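PDB 1Y7W: halotolerant alpha-type carbonic anhydrase (dCA II) from Dunaliella salina, which catalyses, as an alpha-type zinc carbonic anhydrase, the reversible hydration of carbon dioxide to bicarbonate, and does so in an alga tolerant of high salt. Local coordinates for residues Thr114-Gly118 / Gly119-Ser123; Ile56-Asn59 / Gln60-Glu63. All coordinates share one frame; numbering follows the deposited sequence.

Contact 1 (Thr114-Gly118 / Gly119-Ser123); sequences TIEIG and GTTKS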
loop_
_atom_site.group_PDB
_atom_site.type_symbol
_atom_site.label_atom_id
_atom_site.label_comp_id
_atom_site.label_asym_id
_atom_site.label_seq_id
_atom_site.Cartn_x
_atom_site.Cartn_y
_atom_site.Cartn_z
ATOM N N THR A 114 -8.789 -14.425 -2.789
ATOM C CA THR A 114 -10.031 -14.141 -3.491
ATOM C C THR A 114 -10.949 -13.221 -2.671
ATOM O O THR A 114 -10.887 -13.174 -1.446
ATOM C CB THR A 114 -10.876 -15.436 -3.792
ATOM O OG1 THR A 114 -11.268 -16.041 -2.553
ATOM C CG2 THR A 114 -10.038 -16.461 -4.573
ATOM N N ILE A 115 -11.834 -12.542 -3.377
ATOM C CA ILE A 115 -12.849 -11.722 -2.702
ATOM C C ILE A 115 -14.117 -11.876 -3.525
ATOM O O ILE A 115 -14.057 -11.865 -4.781
ATOM C CB ILE A 115 -12.488 -10.216 -2.672
ATOM C CG1 ILE A 115 -11.091 -10.037 -2.037
ATOM C CG2 ILE A 115 -13.611 -9.417 -1.844
ATOM C CD1 ILE A 115 -10.594 -8.523 -2.098
ATOM N N GLU A 116 -15.253 -12.026 -2.842
ATOM C CA GLU A 116 -16.504 -12.133 -3.558
ATOM C C GLU A 116 -17.017 -10.722 -3.692
ATOM O O GLU A 116 -17.260 -10.035 -2.683
ATOM C CB GLU A 116 -17.527 -12.983 -2.813
ATOM C CG GLU A 116 -18.787 -13.137 -3.652
ATOM C CD GLU A 116 -19.967 -13.711 -2.876
ATOM O OE1 GLU A 116 -20.425 -13.039 -1.979
ATOM O OE2 GLU A 116 -20.438 -14.810 -3.176
ATOM N N ILE A 117 -17.205 -10.311 -4.939
ATOM C CA ILE A 117 -17.627 -8.951 -5.222
ATOM C C ILE A 117 -18.821 -8.931 -6.131
ATOM O O ILE A 117 -18.807 -9.506 -7.246
ATOM C CB ILE A 117 -16.463 -8.111 -5.848
ATOM C CG1 ILE A 117 -15.332 -7.942 -4.825
ATOM C CG2 ILE A 117 -16.967 -6.687 -6.207
ATOM C CD1 ILE A 117 -14.087 -7.388 -5.452
ATOM N N GLY A 118 -19.852 -8.248 -5.655
ATOM C CA GLY A 118 -21.102 -8.186 -6.391
ATOM C C GLY A 118 -21.596 -9.593 -6.696
ATOM O O GLY A 118 -22.099 -9.836 -7.794
ATOM N N GLY A 119 -21.450 -10.515 -5.741
ATOM C CA GLY A 119 -21.875 -11.889 -5.943
ATOM C C GLY A 119 -20.939 -12.838 -6.716
ATOM O O GLY A 119 -21.213 -14.028 -6.821
ATOM N N THR A 120 -19.815 -12.339 -7.222
ATOM C CA THR A 120 -18.887 -13.164 -7.971
ATOM C C THR A 120 -17.562 -13.275 -7.221
ATOM O O THR A 120 -16.973 -12.250 -6.807
ATOM C CB THR A 120 -18.582 -12.539 -9.348
ATOM O OG1 THR A 120 -19.791 -12.430 -10.108
ATOM C CG2 THR A 120 -17.597 -13.405 -10.127
ATOM N N THR A 121 -17.078 -14.503 -7.061
ATOM C CA THR A 121 -15.812 -14.684 -6.373
ATOM C C THR A 121 -14.702 -14.325 -7.375
ATOM O O THR A 121 -14.592 -14.932 -8.448
ATOM C CB THR A 121 -15.681 -16.135 -5.881
ATOM O OG1 THR A 121 -16.706 -16.387 -4.888
ATOM C CG2 THR A 121 -14.296 -16.400 -5.286
ATOM N N LYS A 122 -13.878 -13.337 -7.045
ATOM C CA LYS A 122 -12.811 -12.985 -7.964
ATOM C C LYS A 122 -11.449 -13.275 -7.368
ATOM O O LYS A 122 -11.259 -13.207 -6.164
ATOM C CB LYS A 122 -12.893 -11.522 -8.337
ATOM C CG LYS A 122 -14.141 -11.141 -9.156
ATOM C CD LYS A 122 -14.163 -9.628 -9.313
ATOM C CE LYS A 122 -15.393 -9.139 -10.145
ATOM N NZ LYS A 122 -15.044 -8.630 -11.510
ATOM N N SER A 123 -10.487 -13.626 -8.213
ATOM C CA SER A 123 -9.105 -13.885 -7.728
ATOM C C SER A 123 -8.308 -12.584 -7.903
ATOM O O SER A 123 -8.550 -11.843 -8.869
ATOM C CB SER A 123 -8.457 -14.986 -8.584
ATOM O OG SER A 123 -8.988 -16.237 -8.210
HETATM O O HOH W 1 -20.209 -10.186 -2.511
#
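Thr114 and Thr121 cross obliquely on one face of a beta hairpin whose loop is the two residues Gly118 and Gly119; there the methyl CG2 of Thr121 comes within 3.9 Å of Thr114 CB. Further along the same face, Thr114 CG2 meets the hydroxyl OG of Ser123 at 3.8 Å. Glu116, also on this face, has CG anti to its backbone N (chi1 -176°) and an extended chain, which carries it over the turn: its CG lies 3.8 Å from Gly119 C, while its CD passes 4.0 Å from Gly119 CA. A water donates to Glu116 OE1 (2.9 Å) and, weakly, to Glu116 O, and accepts a weak bond from Gly119 N. With an alanine in place of Glu116 the water would probably lose its carboxylate acceptor, and Gly119 the contacts that CG and CD make with it.

The opposite face carries Ile115, Ile117, Thr120 and Lys122. Two hydrogen-bonded pairs, Ile115 with Lys122 and Ile117 with Thr120, join the strands. Lys122 N reaches Ile115 O at 2.7 Å and nearly straight (173°), whereas the bond from Thr120 N to Ile117 O, at 3.0 Å, closes a type I' turn with its donor well above the carbonyl plane. Gly118 and Gly119 both take positive phi, and a side chain on Gly119 would clash with Gly118 O. Backbone bonds thus fix the register, while the faces differ in chemistry: that of Thr114 and Glu116 is polar, and the other is mixed, its isoleucines packed on Phe124 and strand 240-251 and its Lys122 NZ salt-bridged to Glu155.

Contact 2 (Ile56-Asn59 / Gln60-Glu63); sequences INTN and QLME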
loop_
_atom_site.group_PDB
_atom_site.type_symbol
_atom_site.label_atom_id
_atom_site.label_comp_id
_atom_site.label_asym_id
_atom_site.label_seq_id
_atom_site.Cartn_x
_atom_site.Cartn_y
_atom_site.Cartn_z
ATOM N N ILE A 56 -9.602 4.984 10.814
ATOM C CA ILE A 56 -10.228 3.719 11.151
ATOM C C ILE A 56 -10.517 3.820 12.671
ATOM O O ILE A 56 -9.611 3.747 13.485
ATOM C CB ILE A 56 -9.268 2.515 10.924
ATOM C CG1 ILE A 56 -8.661 2.525 9.508
ATOM C CG2 ILE A 56 -10.021 1.183 11.145
ATOM C CD1 ILE A 56 -9.686 2.424 8.440
ATOM N N ASN A 57 -11.786 3.997 13.013
ATOM C CA ASN A 57 -12.209 4.109 14.401
ATOM C C ASN A 57 -12.653 2.712 14.773
ATOM O O ASN A 57 -13.741 2.257 14.392
ATOM C CB ASN A 57 -13.368 5.108 14.483
ATOM C CG ASN A 57 -13.832 5.337 15.890
ATOM O OD1 ASN A 57 -13.957 4.411 16.651
ATOM N ND2 ASN A 57 -14.116 6.586 16.229
ATOM N N THR A 58 -11.823 2.024 15.528
ATOM C CA THR A 58 -12.146 0.656 15.853
ATOM C C THR A 58 -13.426 0.448 16.661
ATOM O O THR A 58 -14.006 -0.625 16.590
ATOM C CB THR A 58 -10.954 -0.051 16.518
ATOM O OG1 THR A 58 -10.513 0.705 17.647
ATOM C CG2 THR A 58 -9.818 -0.158 15.526
ATOM N N ASN A 59 -13.899 1.462 17.380
ATOM C CA ASN A 59 -15.157 1.275 18.102
ATOM C C ASN A 59 -16.395 1.399 17.207
ATOM O O ASN A 59 -17.494 1.074 17.630
ATOM C CB ASN A 59 -15.245 2.217 19.288
ATOM C CG ASN A 59 -14.750 1.552 20.537
ATOM O OD1 ASN A 59 -13.537 1.451 20.769
ATOM N ND2 ASN A 59 -15.692 1.022 21.338
ATOM N N GLN A 60 -16.201 1.869 15.970
ATOM C CA GLN A 60 -17.284 1.982 15.009
ATOM C C GLN A 60 -17.278 0.940 13.919
ATOM O O GLN A 60 -18.085 1.036 12.993
ATOM C CB GLN A 60 -17.273 3.334 14.353
ATOM C CG GLN A 60 -17.222 4.426 15.378
ATOM C CD GLN A 60 -18.508 5.215 15.430
ATOM O OE1 GLN A 60 -18.483 6.451 15.668
ATOM N NE2 GLN A 60 -19.658 4.523 15.232
ATOM N N LEU A 61 -16.422 -0.060 13.997
ATOM C CA LEU A 61 -16.400 -1.073 12.921
ATOM C C LEU A 61 -17.679 -1.939 12.979
ATOM O O LEU A 61 -18.119 -2.338 14.070
ATOM C CB LEU A 61 -15.149 -1.960 13.054
ATOM C CG LEU A 61 -13.843 -1.144 12.991
ATOM C CD1 LEU A 61 -12.612 -2.070 13.178
ATOM C CD2 LEU A 61 -13.781 -0.430 11.647
ATOM N N MET A 62 -18.239 -2.221 11.814
ATOM C CA MET A 62 -19.442 -3.018 11.678
ATOM C C MET A 62 -19.097 -4.484 11.362
ATOM O O MET A 62 -17.946 -4.827 11.039
ATOM C CB MET A 62 -20.330 -2.438 10.573
ATOM C CG MET A 62 -20.769 -0.986 10.783
ATOM S SD MET A 62 -21.829 -0.796 12.341
ATOM C CE MET A 62 -20.698 -0.189 13.467
ATOM N N GLU A 63 -20.105 -5.345 11.492
ATOM C CA GLU A 63 -19.952 -6.773 11.231
ATOM C C GLU A 63 -19.861 -7.012 9.743
ATOM O O GLU A 63 -20.541 -6.397 8.973
ATOM C CB GLU A 63 -21.121 -7.565 11.847
ATOM C CG GLU A 63 -21.186 -7.445 13.396
ATOM C CD GLU A 63 -19.870 -7.817 14.091
ATOM O OE1 GLU A 63 -19.154 -8.730 13.597
ATOM O OE2 GLU A 63 -19.541 -7.205 15.157
#
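A chi1 of -177° swings the Asn57 amide away from its own N and alongside its carbonyl carbon, and with CG of Gln60 lying beside the Gln60 N (chi1 -51°) the two side chains meet across a type I beta turn, Asn57 to Gln60. They cross with their amide planes 78° apart, and it is CG of Gln60, rather than its amide, that makes the touch, 3.5 Å from both OD1 and CG of Asn57. Asn57 OD1 also takes a weak hydrogen bond from Asn59 N at 3.0 Å, a weak Asx turn that helps to hold the asparagine amide over the start of the beta turn. The backbone closes the turn through Gln60 N to Asn57 O (2.9 Å), the donor standing above the carbonyl plane.

Leu61 uses both its methyls: CD1 lies alongside Thr58, 4.1 Å from its CG2, and CD2 meets Ile56 CG2, also at 4.1 Å. The hydroxyl of Thr58 is bound instead to the side chain of Asn141. The turn follows strand 55-56, whose Ile56 pairs through its backbone with Thr139 and Asn141, and leads to Met62, whose backbone hydrogen-bonds with Val286 and with Lys288 of strand 287-289, where Leu61 rests on Lys288.

In the fold
Along the chain contact 2 comes first and contact 1 follows; their centres lie about 23 Å apart and their nearest atoms about 13 Å, so they do not touch. Both lie in the carbonic anhydrase region of the chain, and each has its centre about 21 Å from that of the chain. The large mixed sheet relates them: the hairpin of contact 1 supplies one of its two outermost strands, 114-117, and the start of strand 120-133. Contact 1 thus forms one border, while the loop of contact 2 is hydrogen-bonded to strand 287-289 at the other. Strand 120-133 runs on from the hairpin to His130 and His132, which bind zinc with His150, so the sheet between them carries the metal site.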